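Local coordinates for xyloglucan-specific endo-beta-1,4-glucanase BoGH9A (PDB 6DHT), which hydrolyses internal beta-1,4-glucosidic linkages in the xyloglucan backbone, cutting the polysaccharide into xyloglucan oligosaccharides, at residues 214-219 against 287-292; 44-47 against 52-55; 537-540 against 546-549; 231-236 against 304-309. All coordinates share one frame; numbering follows the deposited sequence.

Interaction 1: 214-219 against 287-292; sequences LLDEMQ and EDYPGF. With CA (calcium ion), chain D.
Y289, on the loop leading into helix 292-309, donates a hydrogen bond to D216 of helix 213-226, with Y289 OH 2.6 Å from D216 OD1. The acceptor lies in the plane of the tyrosine ring, at its edge, and accepts the bond on the lone pair pointing away from its twin oxygen. That twin, D216 OD2, binds the calcium ion at 2.3 Å, so one carboxylate joins metal to phenol. A water donates both to Y289 OH and to the backbone D216 O, giving the hydroxyl a second tie to the helix.

The tight part is built around Q219. Its CG lies over one face of the Y289 ring, 3.6 Å from Y289 CE1. The bend at chi2 (-74°) then carries the amide on to F292, where Q219 NE2 sits 3.3 Å above the ring plane, over its centre; amide and ring planes are 73° apart. By contrast, the type II turn from Y289 to F292 places P290 and G291 on the exposed side. A phenylalanine in place of Y289 would probably leave D216 OD1 without this donor and the water with only D216 O of its two acceptors.

D288 OD2 adds bonds to H210 N and T211 OG1. With E206, N209, T211 and D213 completing the protein ligands, this is a calcium-binding loop running into a helix of the GH9 catalytic domain.

Interaction 2: 44-47 against 52-55; sequences VIWD and EQVF
W46 CG stands beside its own backbone N (chi1 -59°) and Q53 CG beside its carbonyl carbon (chi1 -166°), torsions that bring the indole and the glutamine chain together on one face of the hairpin. Q53 CG lies 4.2 Å from the centroid of the six-membered W46 ring and 20° off its normal, a CH-pi contact, while Q53 CB lies above the rim of that face, 3.4 Å from W46 CZ3. V44 CG1 covers the same indole face.

On the other face of the sheet, I45 packs against F55, with I45 CB and F55 CB 4.0 Å apart, and F77 touches both side chains.

The backbone bonds locate an irregularity. I45 N to F55 O (2.8 Å) and D47 N to E52 O (2.8 Å) follow the antiparallel pattern, but I45 O accepts twice: from V54 N at 2.9 Å and, weakly, from F55 N at 3.4 Å. Two residues thus face one, and the register slips by one residue between the I45 and W46 pairs. D47 OD1 turns to V49 N and S50 N in the connecting turn. This is a classic beta bulge in a hairpin, between strand 42-47 and the outermost strand 53-58 of a sheet in the N-terminal Ig-like domain.

Interaction 3: 537-540 against 546-549; sequences YVDT and SNEV. With IMD (imidazole), chain B.
Y537 and S546 bring their CA atoms to 5.4 Å as the chain passes through an inverse gamma turn centred on D539, closed by a weak bond from T540 N to V538 O, opposite the short helix 544-547. This pairing belongs to the GH9 active-site region, where D539 and E548 are predicted catalytic residues and E548 the probable proton donor.

N547 is gripped at both ends of its amide. Y537 OH donates to N547 OD1 at 2.6 Å, arriving from above the amide plane (46° out of it) rather than on a lone pair. N547 ND2 donates to D539 OD1 at 2.9 Å, on the lone pair facing away from D539 OD2; carboxylate and amide planes stand 82° apart, and together the two bonds oppose rotation of the amide. D539 OD1 also accepts from H495 N, and D539 OD2 from K494 N, fixing the carboxylate further.

S546 OG takes the backbone V538 N in an almost straight bond (3.1 Å, 176°) and has S543 OG as another partner. The CB of E548 leaves its backbone away from 537-540; E548 OE1 bonds H497 ND1, and E548 OE2 accepts from N1 of a bound imidazole, probably from the crystallisation liquor, at 2.7 Å.

Interaction 4: 231-236 against 304-309; sequences PEDGGV and YAWAEK
D233 and W306 lie side by side, the loop after helix 213-226 meeting helix 292-309 through one indole. The polar contacts centre on the carboxylate. W306 NE1 donates to D233 OD2 at 3.1 Å, but the 130° angle at the hydrogen makes this bond weak, and the stronger partner of D233 OD2 is K263 NZ, in a salt bridge. D233 OD1 accepts from G235 N at 3.0 Å, defining an Asx turn; a chi1 of 69°, with CG between the backbone N and carbonyl carbon, folds the carboxylate back over its own chain to reach it.

The aromatic contacts use both edge and face of the indole. D233 O lies in the ring plane, 3.3 Å from W306 CD1. G235 CA sits over the face, 3.4 Å from the centroid of the five-membered ring and 13° off its normal, a close CH-pi contact.

The steric evidence explains the two glycines. A beta carbon on G235 would run into W306 NE1, and G234 has a positive phi that would jam a side chain against D233 O.

An alanine here in place of D233 would probably deprive K263 of this counter-charge and G235 N of its acceptor, freeing the turn to shift off the indole. The chemistry suggests that the weak indole bond probably contributes less than the Asx turn and the outside partner K263, which hold the loop so that G235 CA rests on the face of W306.

Interactions 1, 3 and 4 lie in the GH9 catalytic domain; interaction 2 lies in the N-terminal Ig-like domain, its centre about 37 Å from that of interaction 3 and about 64 Å from that of interaction 4. Interactions 1 and 4 involve the same two chain regions, their centres about 24 Å apart: each joins helix 213-226 or the loop after it to helix 292-309, using F292 at the helix start and W306 near its end. Interaction 3 carries two of the predicted active-site residues, D539 and E548. Interaction 1, with its calcium ion, is on the opposite side of the chain's centre, the nearest atoms of the two contacts being about 14 Å apart. No two of the four touch.

Interaction 1: 214-219 against 287-292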
loop_
_atom_site.group_PDB
_atom_site.type_symbol
_atom_site.label_atom_id
_atom_site.label_comp_id
_atom_site.label_asym_id
_atom_site.label_seq_id
_atom_site.Cartn_x
_atom_site.Cartn_y
_atom_site.Cartn_z
ATOM N N LEU A 214 5.446 -13.206 -3.069
ATOM C CA LEU A 214 5.015 -12.177 -2.123
ATOM C C LEU A 214 5.590 -12.453 -0.743
ATOM O O LEU A 214 6.080 -11.525 -0.086
ATOM C CB LEU A 214 3.500 -12.023 -2.064
ATOM C CG LEU A 214 2.984 -10.937 -1.112
ATOM C CD1 LEU A 214 1.689 -10.365 -1.696
ATOM C CD2 LEU A 214 2.766 -11.419 0.284
ATOM N N LEU A 215 5.555 -13.712 -0.291
ATOM C CA LEU A 215 6.083 -14.038 1.024
ATOM C C LEU A 215 7.603 -13.937 1.057
ATOM O O LEU A 215 8.149 -13.487 2.057
ATOM C CB LEU A 215 5.665 -15.437 1.443
ATOM C CG LEU A 215 4.178 -15.636 1.715
ATOM C CD1 LEU A 215 3.922 -17.059 2.259
ATOM C CD2 LEU A 215 3.591 -14.586 2.658
ATOM N N ASP A 216 8.289 -14.319 -0.019
ATOM C CA ASP A 216 9.740 -14.072 -0.073
ATOM C C ASP A 216 10.056 -12.607 0.169
ATOM O O ASP A 216 10.979 -12.245 0.928
ATOM C CB ASP A 216 10.359 -14.476 -1.395
ATOM C CG ASP A 216 10.316 -15.977 -1.645
ATOM O OD1 ASP A 216 10.743 -16.769 -0.767
ATOM O OD2 ASP A 216 9.864 -16.336 -2.742
ATOM N N GLU A 217 9.314 -11.743 -0.506
ATOM C CA GLU A 217 9.570 -10.323 -0.370
ATOM C C GLU A 217 9.310 -9.838 1.056
ATOM O O GLU A 217 10.143 -9.129 1.631
ATOM C CB GLU A 217 8.757 -9.500 -1.376
ATOM C CG GLU A 217 9.227 -8.036 -1.466
ATOM C CD GLU A 217 10.680 -7.933 -1.919
ATOM O OE1 GLU A 217 11.014 -8.521 -2.977
ATOM O OE2 GLU A 217 11.501 -7.310 -1.192
ATOM N N MET A 218 8.178 -10.239 1.633
ATOM C CA MET A 218 7.891 -9.852 2.987
ATOM C C MET A 218 9.009 -10.308 3.896
ATOM O O MET A 218 9.407 -9.573 4.789
ATOM C CB MET A 218 6.551 -10.413 3.487
ATOM C CG MET A 218 5.320 -10.116 2.621
ATOM S SD MET A 218 4.954 -8.372 2.360
ATOM C CE MET A 218 5.677 -8.120 0.748
ATOM N N GLN A 219 9.485 -11.538 3.694
ATOM C CA GLN A 219 10.484 -12.088 4.609
ATOM C C GLN A 219 11.760 -11.274 4.602
ATOM O O GLN A 219 12.448 -11.189 5.626
ATOM C CB GLN A 219 10.783 -13.547 4.258
ATOM C CG GLN A 219 10.864 -14.472 5.485
ATOM C CD GLN A 219 12.134 -14.317 6.333
ATOM O OE1 GLN A 219 13.258 -14.233 5.818
ATOM N NE2 GLN A 219 11.949 -14.271 7.644
ATOM N N GLU A 287 10.946 -25.378 4.424
ATOM C CA GLU A 287 12.022 -25.697 3.498
ATOM C C GLU A 287 12.879 -24.487 3.182
ATOM O O GLU A 287 14.105 -24.533 3.273
ATOM C CB GLU A 287 11.465 -26.306 2.210
ATOM C CG GLU A 287 12.523 -26.567 1.155
ATOM C CD GLU A 287 11.970 -27.247 -0.091
ATOM O OE1 GLU A 287 10.733 -27.285 -0.264
ATOM O OE2 GLU A 287 12.781 -27.749 -0.896
ATOM N N ASP A 288 12.233 -23.385 2.823
ATOM C CA ASP A 288 12.960 -22.187 2.444
ATOM C C ASP A 288 13.208 -21.262 3.627
ATOM O O ASP A 288 14.152 -20.474 3.618
ATOM C CB ASP A 288 12.165 -21.448 1.358
ATOM C CG ASP A 288 12.188 -22.166 0.015
ATOM O OD1 ASP A 288 13.172 -22.881 -0.302
ATOM O OD2 ASP A 288 11.204 -22.042 -0.740
ATOM N N TYR A 289 12.356 -21.342 4.637
ATOM C CA TYR A 289 12.498 -20.499 5.825
ATOM C C TYR A 289 12.485 -21.311 7.118
ATOM O O TYR A 289 11.600 -21.170 7.956
ATOM C CB TYR A 289 11.433 -19.383 5.808
ATOM C CG TYR A 289 11.616 -18.493 4.599
ATOM C CD1 TYR A 289 12.563 -17.483 4.597
ATOM C CD2 TYR A 289 10.896 -18.715 3.435
ATOM C CE1 TYR A 289 12.782 -16.707 3.490
ATOM C CE2 TYR A 289 11.103 -17.928 2.312
ATOM C CZ TYR A 289 12.049 -16.924 2.349
ATOM O OH TYR A 289 12.293 -16.122 1.253
ATOM N N PRO A 290 13.517 -22.150 7.292
ATOM C CA PRO A 290 13.522 -23.069 8.436
ATOM C C PRO A 290 13.530 -22.341 9.770
ATOM O O PRO A 290 14.351 -21.453 9.986
ATOM C CB PRO A 290 14.821 -23.861 8.238
ATOM C CG PRO A 290 15.660 -23.034 7.340
ATOM C CD PRO A 290 14.695 -22.333 6.430
ATOM N N GLY A 291 12.593 -22.692 10.638
ATOM C CA GLY A 291 12.540 -22.129 11.965
ATOM C C GLY A 291 11.858 -20.786 12.100
ATOM O O GLY A 291 11.629 -20.320 13.212
ATOM N N PHE A 292 11.508 -20.141 10.991
ATOM C CA PHE A 292 10.987 -18.783 11.114
ATOM C C PHE A 292 9.609 -18.724 11.792
ATOM O O PHE A 292 9.353 -17.875 12.642
ATOM C CB PHE A 292 10.964 -18.091 9.750
ATOM C CG PHE A 292 10.300 -16.746 9.768
ATOM C CD1 PHE A 292 10.770 -15.723 10.568
ATOM C CD2 PHE A 292 9.192 -16.518 8.977
ATOM C CE1 PHE A 292 10.133 -14.512 10.598
ATOM C CE2 PHE A 292 8.566 -15.285 8.979
ATOM C CZ PHE A 292 9.025 -14.295 9.786
HETATM CA CA CA D . 9.480 -17.751 -4.507
HETATM O O HOH W 1 13.282 -13.588 1.458
HETATM O O HOH W 2 8.973 -19.320 -6.200
#

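Interaction 2: 44-47 against 52-55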
loop_
_atom_site.group_PDB
_atom_site.type_symbol
_atom_site.label_atom_id
_atom_site.label_comp_id
_atom_site.label_asym_id
_atom_site.label_seq_id
_atom_site.Cartn_x
_atom_site.Cartn_y
_atom_site.Cartn_z
ATOM N N VAL A 44 -17.886 7.571 -30.179
ATOM C CA VAL A 44 -17.919 6.334 -30.954
ATOM C C VAL A 44 -16.714 5.463 -30.593
ATOM O O VAL A 44 -15.612 5.965 -30.394
ATOM C CB VAL A 44 -17.914 6.622 -32.481
ATOM C CG1 VAL A 44 -18.005 5.346 -33.273
ATOM C CG2 VAL A 44 -19.063 7.542 -32.837
ATOM N N ILE A 45 -16.949 4.159 -30.500
ATOM C CA ILE A 45 -15.868 3.201 -30.361
ATOM C C ILE A 45 -15.691 2.456 -31.681
ATOM O O ILE A 45 -16.666 1.939 -32.242
ATOM C CB ILE A 45 -16.178 2.174 -29.243
ATOM C CG1 ILE A 45 -16.535 2.895 -27.925
ATOM C CG2 ILE A 45 -15.029 1.180 -29.080
ATOM C CD1 ILE A 45 -15.458 3.767 -27.354
ATOM N N TRP A 46 -14.447 2.413 -32.161
ATOM C CA TRP A 46 -14.076 1.662 -33.362
ATOM C C TRP A 46 -13.110 0.528 -33.062
ATOM O O TRP A 46 -12.232 0.674 -32.219
ATOM C CB TRP A 46 -13.368 2.601 -34.343
ATOM C CG TRP A 46 -14.185 3.762 -34.772
ATOM C CD1 TRP A 46 -14.184 5.009 -34.234
ATOM C CD2 TRP A 46 -15.137 3.780 -35.838
ATOM N NE1 TRP A 46 -15.080 5.812 -34.905
ATOM C CE2 TRP A 46 -15.684 5.072 -35.886
ATOM C CE3 TRP A 46 -15.595 2.819 -36.737
ATOM C CZ2 TRP A 46 -16.659 5.438 -36.814
ATOM C CZ3 TRP A 46 -16.560 3.184 -37.660
ATOM C CH2 TRP A 46 -17.081 4.480 -37.687
ATOM N N ASP A 47 -13.249 -0.590 -33.756
ATOM C CA ASP A 47 -12.259 -1.656 -33.691
ATOM C C ASP A 47 -11.007 -1.133 -34.395
ATOM O O ASP A 47 -11.065 -0.738 -35.563
ATOM C CB ASP A 47 -12.809 -2.924 -34.358
ATOM C CG ASP A 47 -11.854 -4.112 -34.283
ATOM O OD1 ASP A 47 -10.655 -3.952 -34.571
ATOM O OD2 ASP A 47 -12.312 -5.232 -33.945
ATOM N N GLU A 52 -14.139 -1.439 -37.921
ATOM C CA GLU A 52 -15.577 -1.570 -37.722
ATOM C C GLU A 52 -16.082 -0.679 -36.609
ATOM O O GLU A 52 -15.434 -0.539 -35.569
ATOM C CB GLU A 52 -15.952 -3.008 -37.372
ATOM C CG GLU A 52 -16.116 -3.938 -38.552
ATOM C CD GLU A 52 -16.954 -5.150 -38.200
ATOM O OE1 GLU A 52 -18.118 -4.971 -37.780
ATOM O OE2 GLU A 52 -16.447 -6.280 -38.339
ATOM N N GLN A 53 -17.248 -0.087 -36.818
ATOM C CA GLN A 53 -17.938 0.612 -35.750
ATOM C C GLN A 53 -18.462 -0.419 -34.754
ATOM O O GLN A 53 -19.066 -1.429 -35.145
ATOM C CB GLN A 53 -19.094 1.439 -36.292
ATOM C CG GLN A 53 -19.616 2.418 -35.291
ATOM C CD GLN A 53 -20.923 3.021 -35.713
ATOM O OE1 GLN A 53 -21.987 2.459 -35.454
ATOM N NE2 GLN A 53 -20.858 4.179 -36.347
ATOM N N VAL A 54 -18.222 -0.166 -33.467
ATOM C CA VAL A 54 -18.507 -1.154 -32.431
ATOM C C VAL A 54 -19.573 -0.653 -31.450
ATOM O O VAL A 54 -20.341 -1.446 -30.896
ATOM C CB VAL A 54 -17.185 -1.540 -31.708
ATOM C CG1 VAL A 54 -17.449 -2.197 -30.381
ATOM C CG2 VAL A 54 -16.371 -2.470 -32.593
ATOM N N PHE A 55 -19.617 0.656 -31.246
ATOM C CA PHE A 55 -20.513 1.270 -30.273
ATOM C C PHE A 55 -20.636 2.771 -30.525
ATOM O O PHE A 55 -19.668 3.429 -30.881
ATOM C CB PHE A 55 -19.966 1.046 -28.846
ATOM C CG PHE A 55 -20.897 1.514 -27.753
ATOM C CD1 PHE A 55 -21.834 0.652 -27.213
ATOM C CD2 PHE A 55 -20.822 2.797 -27.255
ATOM C CE1 PHE A 55 -22.689 1.076 -26.212
ATOM C CE2 PHE A 55 -21.688 3.220 -26.257
ATOM C CZ PHE A 55 -22.607 2.351 -25.735
#

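Interaction 3: 537-540 against 546-549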
loop_
_atom_site.group_PDB
_atom_site.type_symbol
_atom_site.label_atom_id
_atom_site.label_comp_id
_atom_site.label_asym_id
_atom_site.label_seq_id
_atom_site.Cartn_x
_atom_site.Cartn_y
_atom_site.Cartn_z
ATOM N N TYR A 537 -0.898 18.792 -7.988
ATOM C CA TYR A 537 0.086 17.736 -8.177
ATOM C C TYR A 537 1.159 18.274 -9.132
ATOM O O TYR A 537 0.824 18.866 -10.154
ATOM C CB TYR A 537 -0.598 16.455 -8.761
ATOM C CG TYR A 537 0.421 15.462 -9.252
ATOM C CD1 TYR A 537 1.141 14.693 -8.349
ATOM C CD2 TYR A 537 0.710 15.329 -10.601
ATOM C CE1 TYR A 537 2.117 13.842 -8.767
ATOM C CE2 TYR A 537 1.720 14.489 -11.033
ATOM C CZ TYR A 537 2.393 13.723 -10.100
ATOM O OH TYR A 537 3.422 12.903 -10.496
ATOM N N VAL A 538 2.414 18.068 -8.771
ATOM C CA VAL A 538 3.538 18.366 -9.648
ATOM C C VAL A 538 4.497 17.181 -9.733
ATOM O O VAL A 538 4.919 16.639 -8.727
ATOM C CB VAL A 538 4.341 19.645 -9.179
ATOM C CG1 VAL A 538 3.524 20.881 -9.443
ATOM C CG2 VAL A 538 4.750 19.554 -7.722
ATOM N N ASP A 539 4.862 16.843 -10.969
ATOM C CA ASP A 539 5.810 15.772 -11.221
ATOM C C ASP A 539 7.237 16.336 -11.253
ATOM O O ASP A 539 7.856 16.478 -12.318
ATOM C CB ASP A 539 5.438 15.067 -12.515
ATOM C CG ASP A 539 6.342 13.886 -12.824
ATOM O OD1 ASP A 539 6.934 13.319 -11.880
ATOM O OD2 ASP A 539 6.423 13.558 -14.042
ATOM N N THR A 540 7.729 16.662 -10.065
ATOM C CA THR A 540 9.099 17.111 -9.900
ATOM C C THR A 540 9.696 16.431 -8.681
ATOM O O THR A 540 8.980 16.111 -7.721
ATOM C CB THR A 540 9.175 18.667 -9.779
ATOM O OG1 THR A 540 8.441 19.095 -8.623
ATOM C CG2 THR A 540 8.631 19.360 -11.012
ATOM N N SER A 546 3.561 16.090 -3.022
ATOM C CA SER A 546 2.657 15.455 -4.004
ATOM C C SER A 546 3.236 14.285 -4.790
ATOM O O SER A 546 2.458 13.542 -5.435
ATOM C CB SER A 546 2.103 16.496 -5.009
ATOM O OG SER A 546 3.035 16.825 -6.051
ATOM N N ASN A 547 4.553 14.115 -4.765
ATOM C CA ASN A 547 5.211 13.153 -5.662
ATOM C C ASN A 547 6.149 12.181 -4.928
ATOM O O ASN A 547 7.035 11.605 -5.536
ATOM C CB ASN A 547 5.975 13.910 -6.777
ATOM C CG ASN A 547 5.936 13.198 -8.100
ATOM O OD1 ASN A 547 4.971 12.478 -8.415
ATOM N ND2 ASN A 547 6.930 13.464 -8.950
ATOM N N GLU A 548 5.955 12.031 -3.621
ATOM C CA GLU A 548 6.698 11.085 -2.793
ATOM C C GLU A 548 6.235 9.640 -3.080
ATOM O O GLU A 548 5.142 9.427 -3.598
ATOM C CB GLU A 548 6.479 11.451 -1.311
ATOM C CG GLU A 548 6.844 10.448 -0.233
ATOM C CD GLU A 548 8.312 10.233 0.008
ATOM O OE1 GLU A 548 9.140 10.424 -0.911
ATOM O OE2 GLU A 548 8.616 9.740 1.118
ATOM N N VAL A 549 7.122 8.692 -2.814
ATOM C CA VAL A 549 6.766 7.267 -2.908
ATOM C C VAL A 549 7.054 6.642 -1.555
ATOM O O VAL A 549 7.835 7.153 -0.766
ATOM C CB VAL A 549 7.570 6.554 -4.032
ATOM C CG1 VAL A 549 7.278 7.199 -5.383
ATOM C CG2 VAL A 549 9.085 6.555 -3.721
HETATM N N1 IMD B . 6.762 8.814 2.818
HETATM C C2 IMD B . 7.047 8.160 3.966
HETATM N N3 IMD B . 5.882 7.682 4.467
HETATM C C4 IMD B . 4.874 8.051 3.647
HETATM C C5 IMD B . 5.433 8.770 2.601
#

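Interaction 4: 231-236 against 304-309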
loop_
_atom_site.group_PDB
_atom_site.type_symbol
_atom_site.label_atom_id
_atom_site.label_comp_id
_atom_site.label_asym_id
_atom_site.label_seq_id
_atom_site.Cartn_x
_atom_site.Cartn_y
_atom_site.Cartn_z
ATOM N N PRO A 231 16.853 -8.531 22.809
ATOM C CA PRO A 231 16.715 -9.935 23.211
ATOM C C PRO A 231 16.438 -10.125 24.695
ATOM O O PRO A 231 16.101 -11.235 25.090
ATOM C CB PRO A 231 18.071 -10.542 22.853
ATOM C CG PRO A 231 19.012 -9.394 22.877
ATOM C CD PRO A 231 18.235 -8.215 22.407
ATOM N N GLU A 232 16.553 -9.064 25.488
ATOM C CA GLU A 232 16.228 -9.156 26.905
ATOM C C GLU A 232 14.759 -8.846 27.142
ATOM O O GLU A 232 13.953 -9.768 27.296
ATOM C CB GLU A 232 17.126 -8.233 27.730
ATOM C CG GLU A 232 18.604 -8.605 27.667
ATOM C CD GLU A 232 18.867 -10.051 28.064
ATOM O OE1 GLU A 232 18.412 -10.463 29.153
ATOM O OE2 GLU A 232 19.521 -10.779 27.282
ATOM N N ASP A 233 14.392 -7.569 27.139
ATOM C CA ASP A 233 13.045 -7.185 27.559
ATOM C C ASP A 233 11.952 -7.355 26.493
ATOM O O ASP A 233 10.774 -7.170 26.793
ATOM C CB ASP A 233 13.033 -5.752 28.083
ATOM C CG ASP A 233 13.262 -4.722 26.999
ATOM O OD1 ASP A 233 13.540 -5.103 25.838
ATOM O OD2 ASP A 233 13.164 -3.520 27.317
ATOM N N GLY A 234 12.337 -7.694 25.265
ATOM C CA GLY A 234 11.357 -7.945 24.207
ATOM C C GLY A 234 10.863 -6.701 23.478
ATOM O O GLY A 234 10.081 -6.811 22.534
ATOM N N GLY A 235 11.298 -5.520 23.906
ATOM C CA GLY A 235 10.880 -4.284 23.271
ATOM C C GLY A 235 11.515 -4.120 21.902
ATOM O O GLY A 235 12.465 -4.825 21.554
ATOM N N VAL A 236 10.936 -3.234 21.110
ATOM C CA VAL A 236 11.309 -3.073 19.698
ATOM C C VAL A 236 11.624 -1.605 19.425
ATOM O O VAL A 236 10.816 -0.730 19.713
ATOM C CB VAL A 236 10.183 -3.589 18.770
ATOM C CG1 VAL A 236 10.555 -3.428 17.288
ATOM C CG2 VAL A 236 9.886 -5.026 19.068
ATOM N N TYR A 304 4.527 -8.305 22.562
ATOM C CA TYR A 304 3.245 -7.928 23.110
ATOM C C TYR A 304 3.358 -7.746 24.633
ATOM O O TYR A 304 2.821 -6.787 25.192
ATOM C CB TYR A 304 2.203 -8.996 22.742
ATOM C CG TYR A 304 0.800 -8.622 23.121
ATOM C CD1 TYR A 304 0.284 -8.966 24.361
ATOM C CD2 TYR A 304 -0.025 -7.944 22.233
ATOM C CE1 TYR A 304 -0.989 -8.622 24.718
ATOM C CE2 TYR A 304 -1.309 -7.594 22.581
ATOM C CZ TYR A 304 -1.787 -7.943 23.828
ATOM O OH TYR A 304 -3.064 -7.599 24.187
ATOM N N ALA A 305 4.070 -8.666 25.271
ATOM C CA ALA A 305 4.331 -8.563 26.706
ATOM C C ALA A 305 4.980 -7.219 27.050
ATOM O O ALA A 305 4.552 -6.535 27.985
ATOM C CB ALA A 305 5.196 -9.709 27.155
ATOM N N TRP A 306 5.996 -6.824 26.285
ATOM C CA TRP A 306 6.640 -5.538 26.522
ATOM C C TRP A 306 5.630 -4.411 26.408
ATOM O O TRP A 306 5.591 -3.519 27.241
ATOM C CB TRP A 306 7.809 -5.318 25.556
ATOM C CG TRP A 306 8.624 -4.073 25.839
ATOM C CD1 TRP A 306 9.816 -4.004 26.515
ATOM C CD2 TRP A 306 8.308 -2.732 25.454
ATOM N NE1 TRP A 306 10.253 -2.709 26.561
ATOM C CE2 TRP A 306 9.347 -1.904 25.923
ATOM C CE3 TRP A 306 7.246 -2.149 24.763
ATOM C CZ2 TRP A 306 9.349 -0.528 25.721
ATOM C CZ3 TRP A 306 7.249 -0.800 24.563
ATOM C CH2 TRP A 306 8.296 0.007 25.038
ATOM N N ALA A 307 4.796 -4.439 25.366
ATOM C CA ALA A 307 3.810 -3.400 25.183
ATOM C C ALA A 307 2.796 -3.307 26.336
ATOM O O ALA A 307 2.342 -2.212 26.683
ATOM C CB ALA A 307 3.078 -3.617 23.855
ATOM N N GLU A 308 2.404 -4.452 26.875
ATOM C CA GLU A 308 1.513 -4.477 28.034
ATOM C C GLU A 308 2.134 -3.741 29.222
ATOM O O GLU A 308 1.445 -3.031 29.948
ATOM C CB GLU A 308 1.216 -5.912 28.454
ATOM C CG GLU A 308 0.174 -6.615 27.625
ATOM C CD GLU A 308 -0.093 -8.014 28.149
ATOM O OE1 GLU A 308 0.852 -8.828 28.151
ATOM O OE2 GLU A 308 -1.234 -8.288 28.571
ATOM N N LYS A 309 3.433 -3.924 29.408
ATOM C CA LYS A 309 4.144 -3.267 30.511
ATOM C C LYS A 309 4.325 -1.773 30.249
ATOM O O LYS A 309 4.410 -0.982 31.186
ATOM C CB LYS A 309 5.505 -3.925 30.750
ATOM C CG LYS A 309 5.420 -5.376 31.204
ATOM C CD LYS A 309 6.746 -5.879 31.748
ATOM C CE LYS A 309 6.968 -7.361 31.419
ATOM N NZ LYS A 309 7.557 -7.576 30.045
#